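Local coordinates for serine acetyltransferase 1, putative (Entamoeba histolytica, PDB 7BW9), which probably acetylates the hydroxyl of serine with acetyl-CoA, a step on the route to cysteine, and is seen here with cysteine bound, at residues S9-L12 / V13-Y16; T98-E101 / L102-D106; H131-M134 / I135-A139; E153-E156 / N157-S160. One frame throughout, in Å; residues are numbered along the deposited sequence.

Contact 1: residues S9-L12 / V13-Y16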
ATOM      1  N   SER A   9     -24.300   4.655 -23.088  1.00 22.22           N
ATOM      2  CA  SER A   9     -23.278   4.282 -24.060  1.00 24.30           C
ATOM      3  C   SER A   9     -23.154   5.349 -25.145  1.00 30.31           C
ATOM      4  O   SER A   9     -22.048   5.805 -25.465  1.00 28.47           O
ATOM      5  CB  SER A   9     -23.613   2.918 -24.675  1.00 20.67           C
ATOM      6  OG  SER A   9     -23.480   1.873 -23.728  1.00 26.07           O
ATOM      7  N   GLN A  10     -24.292   5.784 -25.702  1.00 30.18           N
ATOM      8  CA  GLN A  10     -24.266   6.802 -26.754  1.00 30.73           C
ATOM      9  C   GLN A  10     -23.800   8.158 -26.223  1.00 30.22           C
ATOM     10  O   GLN A  10     -23.081   8.888 -26.917  1.00 29.33           O
ATOM     11  CB  GLN A  10     -25.648   6.920 -27.401  1.00 36.54           C
ATOM     12  CG  GLN A  10     -25.713   7.866 -28.605  1.00 44.41           C
ATOM     13  CD  GLN A  10     -24.573   7.664 -29.608  1.00 48.62           C
ATOM     14  OE1 GLN A  10     -23.931   8.629 -30.038  1.00 42.54           O
ATOM     15  NE2 GLN A  10     -24.326   6.410 -29.992  1.00 48.08           N
ATOM     16  N   LEU A  11     -24.206   8.522 -25.004  1.00 21.90           N
ATOM     17  CA  LEU A  11     -23.708   9.766 -24.420  1.00 28.56           C
ATOM     18  C   LEU A  11     -22.201   9.703 -24.191  1.00 28.25           C
ATOM     19  O   LEU A  11     -21.490  10.695 -24.397  1.00 27.69           O
ATOM     20  CB  LEU A  11     -24.453  10.069 -23.119  1.00 30.43           C
ATOM     21  CG  LEU A  11     -25.864  10.605 -23.387  1.00 33.79           C
ATOM     22  CD1 LEU A  11     -26.638  10.821 -22.106  1.00 22.35           C
ATOM     23  CD2 LEU A  11     -25.794  11.893 -24.216  1.00 27.54           C
ATOM     24  N   LEU A  12     -21.691   8.538 -23.783  1.00 26.45           N
ATOM     25  CA  LEU A  12     -20.250   8.398 -23.609  1.00 28.05           C
ATOM     26  C   LEU A  12     -19.527   8.556 -24.938  1.00 26.36           C
ATOM     27  O   LEU A  12     -18.511   9.258 -25.018  1.00 24.78           O
ATOM     28  CB  LEU A  12     -19.920   7.052 -22.981  1.00 18.94           C
ATOM     29  CG  LEU A  12     -20.164   6.932 -21.481  1.00 21.48           C
ATOM     30  CD1 LEU A  12     -20.164   5.459 -21.094  1.00 25.24           C
ATOM     31  CD2 LEU A  12     -19.076   7.680 -20.750  1.00 26.32           C
ATOM     32  N   VAL A  13     -20.045   7.923 -25.996  1.00 25.58           N
ATOM     33  CA  VAL A  13     -19.466   8.113 -27.328  1.00 30.12           C
ATOM     34  C   VAL A  13     -19.425   9.599 -27.681  1.00 28.24           C
ATOM     35  O   VAL A  13     -18.418  10.108 -28.191  1.00 34.37           O
ATOM     36  CB  VAL A  13     -20.248   7.306 -28.385  1.00 30.55           C
ATOM     37  CG1 VAL A  13     -19.834   7.745 -29.787  1.00 30.57           C
ATOM     38  CG2 VAL A  13     -20.013   5.812 -28.209  1.00 25.95           C
ATOM     39  N   GLN A  14     -20.517  10.317 -27.419  1.00 26.56           N
ATOM     40  CA  GLN A  14     -20.528  11.746 -27.713  1.00 32.09           C
ATOM     41  C   GLN A  14     -19.513  12.475 -26.854  1.00 29.97           C
ATOM     42  O   GLN A  14     -18.834  13.393 -27.325  1.00 27.88           O
ATOM     43  CB  GLN A  14     -21.921  12.331 -27.488  1.00 32.21           C
ATOM     44  CG  GLN A  14     -22.963  11.847 -28.470  1.00 46.06           C
ATOM     45  CD  GLN A  14     -24.355  12.261 -28.055  1.00 50.71           C
ATOM     46  OE1 GLN A  14     -24.522  13.218 -27.288  1.00 55.60           O
ATOM     47  NE2 GLN A  14     -25.365  11.533 -28.534  1.00 42.17           N
ATOM     48  N   SER A  15     -19.384  12.059 -25.590  1.00 34.32           N
ATOM     49  CA  SER A  15     -18.390  12.662 -24.706  1.00 29.74           C
ATOM     50  C   SER A  15     -16.982  12.451 -25.239  1.00 25.15           C
ATOM     51  O   SER A  15     -16.169  13.382 -25.234  1.00 25.75           O
ATOM     52  CB  SER A  15     -18.525  12.089 -23.294  1.00 28.76           C
ATOM     53  OG  SER A  15     -17.488  12.555 -22.453  1.00 31.59           O
ATOM     54  N   TYR A  16     -16.668  11.236 -25.711  1.00 24.15           N
ATOM     55  CA  TYR A  16     -15.328  10.999 -26.246  1.00 29.03           C
ATOM     56  C   TYR A  16     -15.012  11.996 -27.350  1.00 33.22           C
ATOM     57  O   TYR A  16     -13.904  12.543 -27.409  1.00 29.64           O
ATOM     58  CB  TYR A  16     -15.178   9.575 -26.799  1.00 23.39           C
ATOM     59  CG  TYR A  16     -15.464   8.435 -25.848  1.00 25.41           C
ATOM     60  CD1 TYR A  16     -15.368   8.578 -24.455  1.00 23.39           C
ATOM     61  CD2 TYR A  16     -15.822   7.200 -26.353  1.00 21.27           C
ATOM     62  CE1 TYR A  16     -15.651   7.496 -23.610  1.00 21.61           C
ATOM     63  CE2 TYR A  16     -16.099   6.139 -25.541  1.00 21.95           C
ATOM     64  CZ  TYR A  16     -16.011   6.270 -24.180  1.00 23.04           C
ATOM     65  OH  TYR A  16     -16.300   5.148 -23.430  1.00 21.90           O
TER
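The Y16 ring carries the backbone oxygen of L12 over one face: L12 O sits 3.2 Å above the plane, displaced toward the rim where Y16 CG and Y16 CD1 lie. V13 N is on that same face, but farther off. At the far end of the ring the touch is apolar, L12 CB approaching Y16 CZ at 4.2 Å. With CG beside its own backbone N (chi1 -57°), Y16 folds back along the helix, which is what lays the ring over the preceding turn. Y16 OH is hydrogen-bonded to I44 O, and R100 packs against the ring from helix 96-113. The other flat groups are two side-chain amides, Q10 and Q14, one turn apart. Their planes are 46° apart and the chains cross at about a right angle, Q14 NE2 lying 3.6 Å from Q10 OE1. Q14's extended chain carries its amide to L11, with L11 CD2 3.6 Å from Q14 OE1. All this happens on one alpha-helix, 2-17, at the N-terminal end of the helical part that precedes the left-handed beta-helix. Four i to i+4 bonds hold the turns, among them Y16 N to L12 O at 2.8 Å and V13 N to S9 O at 3.0 Å. L12 and S9 face inward, toward helices 96-113 and 58-79 respectively, while L11 and Q14 are largely exposed. S15 OG hydrogen-bonds R100 NH1 and E101 OE2 on helix 96-113, and S9 OG turns back to the carbonyl oxygen of L5.

Contact 2: residues T98-E101 / L102-D106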
ATOM      1  N   THR A  98     -21.296  12.817 -16.298  1.00 13.85           N
ATOM      2  CA  THR A  98     -20.881  13.780 -15.277  1.00 23.30           C
ATOM      3  C   THR A  98     -19.603  13.325 -14.570  1.00 22.62           C
ATOM      4  O   THR A  98     -18.657  14.108 -14.396  1.00 18.21           O
ATOM      5  CB  THR A  98     -22.011  13.974 -14.268  1.00 23.84           C
ATOM      6  OG1 THR A  98     -23.209  14.336 -14.967  1.00 29.05           O
ATOM      7  CG2 THR A  98     -21.651  15.049 -13.234  1.00 26.08           C
ATOM      8  N   ILE A  99     -19.552  12.045 -14.188  1.00 18.51           N
ATOM      9  CA  ILE A  99     -18.361  11.488 -13.553  1.00 23.02           C
ATOM     10  C   ILE A  99     -17.157  11.627 -14.470  1.00 24.58           C
ATOM     11  O   ILE A  99     -16.068  12.021 -14.036  1.00 18.41           O
ATOM     12  CB  ILE A  99     -18.593  10.015 -13.166  1.00 24.81           C
ATOM     13  CG1 ILE A  99     -19.665   9.897 -12.090  1.00 26.46           C
ATOM     14  CG2 ILE A  99     -17.304   9.369 -12.675  1.00 18.20           C
ATOM     15  CD1 ILE A  99     -20.005   8.457 -11.794  1.00 27.40           C
ATOM     16  N   ARG A 100     -17.337  11.302 -15.757  1.00 19.03           N
ATOM     17  CA  ARG A 100     -16.235  11.420 -16.705  1.00 22.43           C
ATOM     18  C   ARG A 100     -15.688  12.847 -16.754  1.00 23.70           C
ATOM     19  O   ARG A 100     -14.467  13.053 -16.767  1.00 23.11           O
ATOM     20  CB  ARG A 100     -16.674  10.963 -18.097  1.00 15.38           C
ATOM     21  CG  ARG A 100     -15.526  10.917 -19.076  1.00 17.54           C
ATOM     22  CD  ARG A 100     -15.919  10.366 -20.478  1.00 21.87           C
ATOM     23  NE  ARG A 100     -14.691  10.146 -21.219  1.00 19.91           N
ATOM     24  CZ  ARG A 100     -14.168  10.991 -22.100  1.00 19.33           C
ATOM     25  NH1 ARG A 100     -14.792  12.117 -22.427  1.00 21.54           N
ATOM     26  NH2 ARG A 100     -13.016  10.686 -22.671  1.00 25.94           N
ATOM     27  N   GLU A 101     -16.580  13.845 -16.810  1.00 20.76           N
ATOM     28  CA  GLU A 101     -16.140  15.235 -16.870  1.00 24.79           C
ATOM     29  C   GLU A 101     -15.394  15.628 -15.602  1.00 21.79           C
ATOM     30  O   GLU A 101     -14.432  16.405 -15.658  1.00 19.41           O
ATOM     31  CB  GLU A 101     -17.331  16.174 -17.093  1.00 24.76           C
ATOM     32  CG  GLU A 101     -18.088  15.942 -18.395  1.00 33.89           C
ATOM     33  CD  GLU A 101     -17.159  15.705 -19.586  1.00 50.57           C
ATOM     34  OE1 GLU A 101     -16.432  16.651 -19.983  1.00 53.75           O
ATOM     35  OE2 GLU A 101     -17.140  14.564 -20.113  1.00 49.40           O
ATOM     36  N   LEU A 102     -15.829  15.099 -14.451  1.00 19.20           N
ATOM     37  CA  LEU A 102     -15.134  15.356 -13.186  1.00 20.91           C
ATOM     38  C   LEU A 102     -13.742  14.723 -13.164  1.00 21.90           C
ATOM     39  O   LEU A 102     -12.769  15.354 -12.722  1.00 18.28           O
ATOM     40  CB  LEU A 102     -15.979  14.842 -12.012  1.00 23.10           C
ATOM     41  CG  LEU A 102     -17.201  15.687 -11.613  1.00 22.64           C
ATOM     42  CD1 LEU A 102     -18.021  14.993 -10.533  1.00 21.62           C
ATOM     43  CD2 LEU A 102     -16.806  17.096 -11.165  1.00 19.61           C
ATOM     44  N   VAL A 103     -13.623  13.479 -13.637  1.00 15.80           N
ATOM     45  CA  VAL A 103     -12.321  12.821 -13.666  1.00 17.09           C
ATOM     46  C   VAL A 103     -11.365  13.583 -14.578  1.00 17.18           C
ATOM     47  O   VAL A 103     -10.182  13.774 -14.248  1.00 16.56           O
ATOM     48  CB  VAL A 103     -12.487  11.348 -14.091  1.00 20.51           C
ATOM     49  CG1 VAL A 103     -11.144  10.732 -14.443  1.00 14.97           C
ATOM     50  CG2 VAL A 103     -13.183  10.553 -12.965  1.00 18.95           C
ATOM     51  N   LYS A 104     -11.871  14.071 -15.717  1.00 15.01           N
ATOM     52  CA  LYS A 104     -11.048  14.881 -16.614  1.00 19.65           C
ATOM     53  C   LYS A 104     -10.490  16.104 -15.898  1.00 17.19           C
ATOM     54  O   LYS A 104      -9.332  16.483 -16.107  1.00 13.21           O
ATOM     55  CB  LYS A 104     -11.860  15.324 -17.833  1.00 21.49           C
ATOM     56  CG  LYS A 104     -12.197  14.220 -18.823  1.00 24.13           C
ATOM     57  CD  LYS A 104     -13.216  14.738 -19.846  1.00 25.29           C
ATOM     58  CE  LYS A 104     -12.562  15.662 -20.856  1.00 28.29           C
ATOM     59  NZ  LYS A 104     -13.566  16.229 -21.805  1.00 32.55           N
ATOM     60  N   GLN A 105     -11.298  16.735 -15.048  1.00 12.82           N
ATOM     61  CA  GLN A 105     -10.796  17.887 -14.309  1.00 16.71           C
ATOM     62  C   GLN A 105      -9.804  17.482 -13.229  1.00 14.66           C
ATOM     63  O   GLN A 105      -8.839  18.212 -12.991  1.00 15.39           O
ATOM     64  CB  GLN A 105     -11.959  18.679 -13.736  1.00 17.61           C
ATOM     65  CG  GLN A 105     -12.876  19.209 -14.840  1.00 18.14           C
ATOM     66  CD  GLN A 105     -14.065  19.948 -14.274  1.00 27.65           C
ATOM     67  OE1 GLN A 105     -14.378  21.062 -14.695  1.00 29.94           O
ATOM     68  NE2 GLN A 105     -14.719  19.344 -13.295  1.00 24.46           N
ATOM     69  N   ASP A 106      -9.989  16.307 -12.600  1.00 16.90           N
ATOM     70  CA  ASP A 106      -8.951  15.800 -11.702  1.00 19.71           C
ATOM     71  C   ASP A 106      -7.628  15.617 -12.447  1.00 15.36           C
ATOM     72  O   ASP A 106      -6.557  15.954 -11.925  1.00 15.61           O
ATOM     73  CB  ASP A 106      -9.391  14.480 -11.051  1.00 17.85           C
ATOM     74  CG  ASP A 106     -10.632  14.631 -10.146  1.00 26.15           C
ATOM     75  OD1 ASP A 106     -10.837  15.710  -9.517  1.00 24.19           O
ATOM     76  OD2 ASP A 106     -11.411  13.650 -10.060  1.00 23.19           O
TER
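This is a contact between successive turns of helix 96-113, in the helical domain, and its side-chain part is a charged group of R100, E101 and K104 on one flank. E101 and K104 lie side by side and point the same way, so that E101 OE1 comes to 3.4 Å from K104 NZ, a salt bridge whose hydrogen bond is weak. A bend at chi2 (-43°) swings the E101 carboxylate along the helix toward the K104 chain, and K104 kinks at chi3 (75°) to bring its amine round. The carboxylate also rests on the lysine's methylenes, with E101 OE1 3.7 Å from K104 CD. Its other oxygen, E101 OE2, is hydrogen-bonded to S15 OG on helix 2-17. K104 CD also lies over one face of the R100 guanidinium, 4.0 Å from R100 NH1. Elsewhere on the helix the packing is apolar: I99 CG2 and V103 CG2 are 4.3 Å apart, and I99 goes on to touch R137 and I141 of helix 128-144. The backbone runs in regular i to i+4 bonds, such as V103 N to I99 O at 2.9 Å, with the longer Q105 N to E101 O at 3.2 Å. Two like charges come near one another, R100 NH1 standing 4.3 Å from K104 NZ. They share an anion that draws them together: D19 makes salt bridges with R100 NH2 and K104 NZ through its two carboxylate oxygens. D19 and E101 probably balance the two positive charges and would favour their protonated forms.

Contact 3: residues H131-M134 / I135-A139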
ATOM      1  N   HIS A 131      -6.668   7.287 -10.242  1.00 18.34           N
ATOM      2  CA  HIS A 131      -7.389   6.016 -10.218  1.00 23.27           C
ATOM      3  C   HIS A 131      -8.303   5.942  -9.010  1.00 13.56           C
ATOM      4  O   HIS A 131      -9.423   5.430  -9.108  1.00 19.34           O
ATOM      5  CB  HIS A 131      -6.415   4.830 -10.245  1.00 13.23           C
ATOM      6  CG  HIS A 131      -5.612   4.750 -11.509  1.00 20.07           C
ATOM      7  ND1 HIS A 131      -4.449   4.016 -11.612  1.00 20.34           N
ATOM      8  CD2 HIS A 131      -5.802   5.328 -12.719  1.00 17.22           C
ATOM      9  CE1 HIS A 131      -3.957   4.146 -12.833  1.00 25.15           C
ATOM     10  NE2 HIS A 131      -4.762   4.934 -13.526  1.00 21.85           N
ATOM     11  N   VAL A 132      -7.868   6.478  -7.870  1.00 12.31           N
ATOM     12  CA  VAL A 132      -8.727   6.385  -6.691  1.00 13.37           C
ATOM     13  C   VAL A 132      -9.979   7.233  -6.883  1.00 12.24           C
ATOM     14  O   VAL A 132     -11.058   6.873  -6.401  1.00 14.66           O
ATOM     15  CB  VAL A 132      -7.950   6.764  -5.408  1.00 15.18           C
ATOM     16  CG1 VAL A 132      -7.745   8.272  -5.302  1.00 14.45           C
ATOM     17  CG2 VAL A 132      -8.686   6.263  -4.169  1.00 16.45           C
ATOM     18  N   MET A 133      -9.871   8.346  -7.615  1.00 14.23           N
ATOM     19  CA  MET A 133     -11.026   9.207  -7.831  1.00 14.71           C
ATOM     20  C   MET A 133     -11.976   8.649  -8.887  1.00 15.02           C
ATOM     21  O   MET A 133     -13.192   8.827  -8.763  1.00 15.39           O
ATOM     22  CB  MET A 133     -10.565  10.617  -8.197  1.00 15.86           C
ATOM     23  CG  MET A 133      -9.984  11.383  -6.988  1.00 18.59           C
ATOM     24  SD  MET A 133     -10.986  11.239  -5.481  1.00 24.73           S
ATOM     25  CE  MET A 133     -12.507  12.011  -6.071  1.00 16.63           C
ATOM     26  N   MET A 134     -11.456   7.968  -9.918  1.00 11.34           N
ATOM     27  CA  MET A 134     -12.331   7.181 -10.787  1.00 16.07           C
ATOM     28  C   MET A 134     -13.231   6.257  -9.966  1.00 16.27           C
ATOM     29  O   MET A 134     -14.446   6.204 -10.171  1.00 20.34           O
ATOM     30  CB  MET A 134     -11.502   6.352 -11.771  1.00 20.86           C
ATOM     31  CG  MET A 134     -10.591   7.132 -12.705  1.00 24.24           C
ATOM     32  SD  MET A 134      -9.802   5.979 -13.860  1.00 21.98           S
ATOM     33  CE  MET A 134      -8.934   7.091 -14.968  1.00 19.82           C
ATOM     34  N   ILE A 135     -12.647   5.522  -9.019  1.00 12.44           N
ATOM     35  CA  ILE A 135     -13.447   4.629  -8.187  1.00 13.08           C
ATOM     36  C   ILE A 135     -14.332   5.420  -7.226  1.00 15.61           C
ATOM     37  O   ILE A 135     -15.515   5.092  -7.045  1.00 12.96           O
ATOM     38  CB  ILE A 135     -12.534   3.653  -7.433  1.00 11.95           C
ATOM     39  CG1 ILE A 135     -11.652   2.901  -8.421  1.00 20.45           C
ATOM     40  CG2 ILE A 135     -13.356   2.672  -6.594  1.00 10.22           C
ATOM     41  CD1 ILE A 135     -12.436   1.998  -9.405  1.00 18.95           C
ATOM     42  N   GLN A 136     -13.781   6.466  -6.584  1.00 13.17           N
ATOM     43  CA  GLN A 136     -14.524   7.151  -5.523  1.00 11.49           C
ATOM     44  C   GLN A 136     -15.771   7.835  -6.063  1.00 14.27           C
ATOM     45  O   GLN A 136     -16.833   7.786  -5.433  1.00 13.25           O
ATOM     46  CB  GLN A 136     -13.641   8.177  -4.807  1.00 10.77           C
ATOM     47  CG  GLN A 136     -14.132   8.516  -3.358  1.00 15.62           C
ATOM     48  CD  GLN A 136     -15.221   9.576  -3.323  1.00 15.15           C
ATOM     49  OE1 GLN A 136     -15.329  10.380  -4.244  1.00 20.99           O
ATOM     50  NE2 GLN A 136     -16.052   9.558  -2.281  1.00 12.23           N
ATOM     51  N   ARG A 137     -15.660   8.491  -7.221  1.00 12.58           N
ATOM     52  CA  ARG A 137     -16.820   9.170  -7.783  1.00 18.90           C
ATOM     53  C   ARG A 137     -17.906   8.178  -8.194  1.00 23.22           C
ATOM     54  O   ARG A 137     -19.098   8.493  -8.097  1.00 18.59           O
ATOM     55  CB  ARG A 137     -16.368  10.054  -8.948  1.00 19.17           C
ATOM     56  CG  ARG A 137     -15.362  11.119  -8.464  1.00 18.95           C
ATOM     57  CD  ARG A 137     -15.307  12.319  -9.367  1.00 18.71           C
ATOM     58  NE  ARG A 137     -14.260  13.280  -9.012  1.00 20.55           N
ATOM     59  CZ  ARG A 137     -14.379  14.211  -8.059  1.00 22.19           C
ATOM     60  NH1 ARG A 137     -15.491  14.297  -7.342  1.00 18.57           N
ATOM     61  NH2 ARG A 137     -13.384  15.062  -7.834  1.00 15.58           N
ATOM     62  N   VAL A 138     -17.524   6.965  -8.611  1.00 16.44           N
ATOM     63  CA  VAL A 138     -18.517   5.919  -8.830  1.00 17.92           C
ATOM     64  C   VAL A 138     -19.119   5.482  -7.505  1.00 18.57           C
ATOM     65  O   VAL A 138     -20.344   5.477  -7.333  1.00 16.91           O
ATOM     66  CB  VAL A 138     -17.892   4.723  -9.571  1.00 18.62           C
ATOM     67  CG1 VAL A 138     -18.795   3.516  -9.447  1.00 15.00           C
ATOM     68  CG2 VAL A 138     -17.618   5.085 -11.022  1.00 13.77           C
ATOM     69  N   ALA A 139     -18.260   5.112  -6.550  1.00 13.51           N
ATOM     70  CA  ALA A 139     -18.727   4.570  -5.275  1.00 14.13           C
ATOM     71  C   ALA A 139     -19.641   5.546  -4.558  1.00 14.26           C
ATOM     72  O   ALA A 139     -20.594   5.134  -3.890  1.00 17.00           O
ATOM     73  CB  ALA A 139     -17.534   4.239  -4.370  1.00 11.86           C
TER
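Two bends in M133, at chi2 (-45°) and chi3 (-62°), carry its methyl group forward over the following turn, while R137 runs extended from CG to NE and offers a flat guanidinium there. M133 CE lands over the centre of that group, 3.5 Å from R137 CZ, so the methyl covers one face of the guanidinium. The same methyl is flanked by Q136, whose chain lies beside that of M133 and places OE1 3.7 Å from M133 CE. Lower down, R137 CG comes within 3.2 Å of M133 O, the acceptor of the R137 N bond at 2.9 Å. The polar ends are taken up outside this helix: R137 NE pairs with D106, R137 NH2 and NH1 bond the carbonyl oxygens of G173 and I172, and Q136 NE2 is held by those of T170 and H167. A buried arginine is thus fixed in rotation by an acid and two carbonyls, with its face under a thioether methyl. Here an i to i+4 methionine-arginine pair on helix 128-144 joins the helical domain to the first turns of the left-handed parallel beta-helix, the fold of hexapeptide-repeat acyltransferases.

Contact 4: residues E153-E156 / N157-S160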
ATOM      1  N   GLU A 153     -16.778  -1.841   0.189  1.00 19.63           N
ATOM      2  CA  GLU A 153     -15.975  -2.905  -0.404  1.00 20.24           C
ATOM      3  C   GLU A 153     -15.244  -2.407  -1.648  1.00 20.03           C
ATOM      4  O   GLU A 153     -14.041  -2.640  -1.821  1.00 13.96           O
ATOM      5  CB  GLU A 153     -16.876  -4.096  -0.743  1.00 21.75           C
ATOM      6  CG  GLU A 153     -16.141  -5.363  -1.150  1.00 30.92           C
ATOM      7  CD  GLU A 153     -17.090  -6.443  -1.679  1.00 39.29           C
ATOM      8  OE1 GLU A 153     -17.647  -7.208  -0.860  1.00 37.94           O
ATOM      9  OE2 GLU A 153     -17.298  -6.508  -2.912  1.00 49.67           O
ATOM     10  N   LEU A 154     -15.963  -1.705  -2.522  1.00 15.52           N
ATOM     11  CA  LEU A 154     -15.340  -1.125  -3.709  1.00 15.55           C
ATOM     12  C   LEU A 154     -14.190  -0.194  -3.338  1.00 13.52           C
ATOM     13  O   LEU A 154     -13.083  -0.305  -3.881  1.00 13.16           O
ATOM     14  CB  LEU A 154     -16.398  -0.389  -4.526  1.00 14.43           C
ATOM     15  CG  LEU A 154     -15.934   0.299  -5.792  1.00 17.62           C
ATOM     16  CD1 LEU A 154     -15.266  -0.721  -6.719  1.00 17.77           C
ATOM     17  CD2 LEU A 154     -17.167   0.945  -6.460  1.00 14.52           C
ATOM     18  N   MET A 155     -14.422   0.720  -2.390  1.00 13.93           N
ATOM     19  CA  MET A 155     -13.334   1.600  -1.975  1.00 14.40           C
ATOM     20  C   MET A 155     -12.179   0.828  -1.339  1.00 14.45           C
ATOM     21  O   MET A 155     -11.016   1.222  -1.502  1.00 11.97           O
ATOM     22  CB  MET A 155     -13.843   2.673  -1.012  1.00 15.17           C
ATOM     23  CG  MET A 155     -14.704   3.748  -1.681  1.00 17.07           C
ATOM     24  SD  MET A 155     -14.091   4.294  -3.279  1.00 15.69           S
ATOM     25  CE  MET A 155     -12.558   5.117  -2.876  1.00 14.80           C
ATOM     26  N   GLU A 156     -12.463  -0.264  -0.611  1.00 13.78           N
ATOM     27  CA  GLU A 156     -11.356  -1.023  -0.023  1.00 18.92           C
ATOM     28  C   GLU A 156     -10.546  -1.745  -1.095  1.00 23.33           C
ATOM     29  O   GLU A 156      -9.332  -1.924  -0.933  1.00 17.70           O
ATOM     30  CB  GLU A 156     -11.858  -2.022   1.024  1.00 18.28           C
ATOM     31  CG  GLU A 156     -12.344  -1.367   2.337  1.00 25.12           C
ATOM     32  CD  GLU A 156     -11.302  -0.464   3.010  1.00 29.06           C
ATOM     33  OE1 GLU A 156     -10.082  -0.735   2.885  1.00 28.64           O
ATOM     34  OE2 GLU A 156     -11.708   0.505   3.695  1.00 28.84           O
ATOM     35  N   ASN A 157     -11.184  -2.143  -2.199  1.00 16.84           N
ATOM     36  CA  ASN A 157     -10.431  -2.719  -3.317  1.00 20.02           C
ATOM     37  C   ASN A 157      -9.382  -1.742  -3.835  1.00 18.00           C
ATOM     38  O   ASN A 157      -8.220  -2.109  -4.037  1.00 16.59           O
ATOM     39  CB  ASN A 157     -11.373  -3.112  -4.465  1.00 18.16           C
ATOM     40  CG  ASN A 157     -12.149  -4.383  -4.185  1.00 25.78           C
ATOM     41  OD1 ASN A 157     -11.803  -5.153  -3.292  1.00 33.01           O
ATOM     42  ND2 ASN A 157     -13.203  -4.612  -4.965  1.00 32.29           N
ATOM     43  N   ILE A 158      -9.784  -0.492  -4.087  1.00 13.97           N
ATOM     44  CA  ILE A 158      -8.848   0.480  -4.652  1.00 14.06           C
ATOM     45  C   ILE A 158      -7.829   0.907  -3.586  1.00 19.78           C
ATOM     46  O   ILE A 158      -6.664   1.184  -3.909  1.00 21.59           O
ATOM     47  CB  ILE A 158      -9.620   1.670  -5.277  1.00 15.54           C
ATOM     48  CG1 ILE A 158      -8.708   2.526  -6.163  1.00 16.39           C
ATOM     49  CG2 ILE A 158     -10.284   2.565  -4.217  1.00 12.40           C
ATOM     50  CD1 ILE A 158      -7.992   1.754  -7.225  1.00 17.00           C
ATOM     51  N   HIS A 159      -8.247   0.944  -2.312  1.00 15.80           N
ATOM     52  CA  HIS A 159      -7.337   1.056  -1.164  1.00 13.60           C
ATOM     53  C   HIS A 159      -6.211   0.031  -1.230  1.00 20.33           C
ATOM     54  O   HIS A 159      -5.032   0.362  -1.063  1.00 18.84           O
ATOM     55  CB  HIS A 159      -8.135   0.853   0.132  1.00 15.35           C
ATOM     56  CG  HIS A 159      -7.391   1.219   1.384  1.00 26.16           C
ATOM     57  ND1 HIS A 159      -7.791   0.786   2.633  1.00 28.50           N
ATOM     58  CD2 HIS A 159      -6.294   1.992   1.588  1.00 21.63           C
ATOM     59  CE1 HIS A 159      -6.973   1.273   3.551  1.00 22.87           C
ATOM     60  NE2 HIS A 159      -6.058   2.009   2.945  1.00 24.89           N
ATOM     61  N   SER A 160      -6.565  -1.237  -1.443  1.00 21.25           N
ATOM     62  CA  SER A 160      -5.561  -2.292  -1.440  1.00 22.45           C
ATOM     63  C   SER A 160      -4.534  -2.096  -2.554  1.00 26.09           C
ATOM     64  O   SER A 160      -3.365  -2.461  -2.388  1.00 23.97           O
ATOM     65  CB  SER A 160      -6.253  -3.652  -1.560  1.00 18.41           C
ATOM     66  OG  SER A 160      -5.399  -4.592  -2.168  1.00 33.69           O
TER
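E153 meets the next turn through its carbonyl: E153 O accepts the bond of N157 N at 2.9 Å, and the side-chain carbon N157 CG rests 3.5 Å from that oxygen. The E153 carboxylate turns away, to Y79 OH and to R125 of the second subunit. L154 follows with a weak bond from I158 N to L154 O, 3.3 Å long. M155 bends at both chi2 and chi3, and lies alongside I158 with M155 CE 3.7 Å from I158 CG2. That branch of I158 stands between its own backbone N and carbonyl carbon and presses to 3.1 Å from M155 O. E156 closes the walk with a side-chain bond, a His-carboxylate hydrogen bond in which H159 ND1 donates to E156 OE1 at 2.8 Å and 170°. OE1 lies in the imidazole plane, while ND1 meets it on the syn side but 26° out of the carboxylate plane; carboxylate and ring are 68° apart. Since E156 OE2 is bridged to R152 NE, the acid is gripped at both oxygens. The bound cysteine is about 9 Å from the side chain of E156. On one flank of helix 148-162, L154, M155 and I158 pack against helix 128-144; E156 and H159 reach D165 of strand 165-166, and, in the second subunit, E156 touches P128 and H159 touches V182.

From the N terminus, the four contacts come in series, each within a single helix, so none closes a long loop and none nests in or crosses another. Contact 1, on helix 2-17, touches contact 2, on helix 96-113, across a wide gap in sequence, through S15 with R100 and E101 and through Y16 against R100. Contact 2 meets contact 3, on helix 128-144, where D106 forms a salt bridge with R137. Contact 3 packs through I135 and A139 on contact 4, in the next helix, 148-162. The row therefore runs from the N-terminal helix to the helix leading into the beta-helix, with contacts 1 and 4 about 27 Å apart between centres.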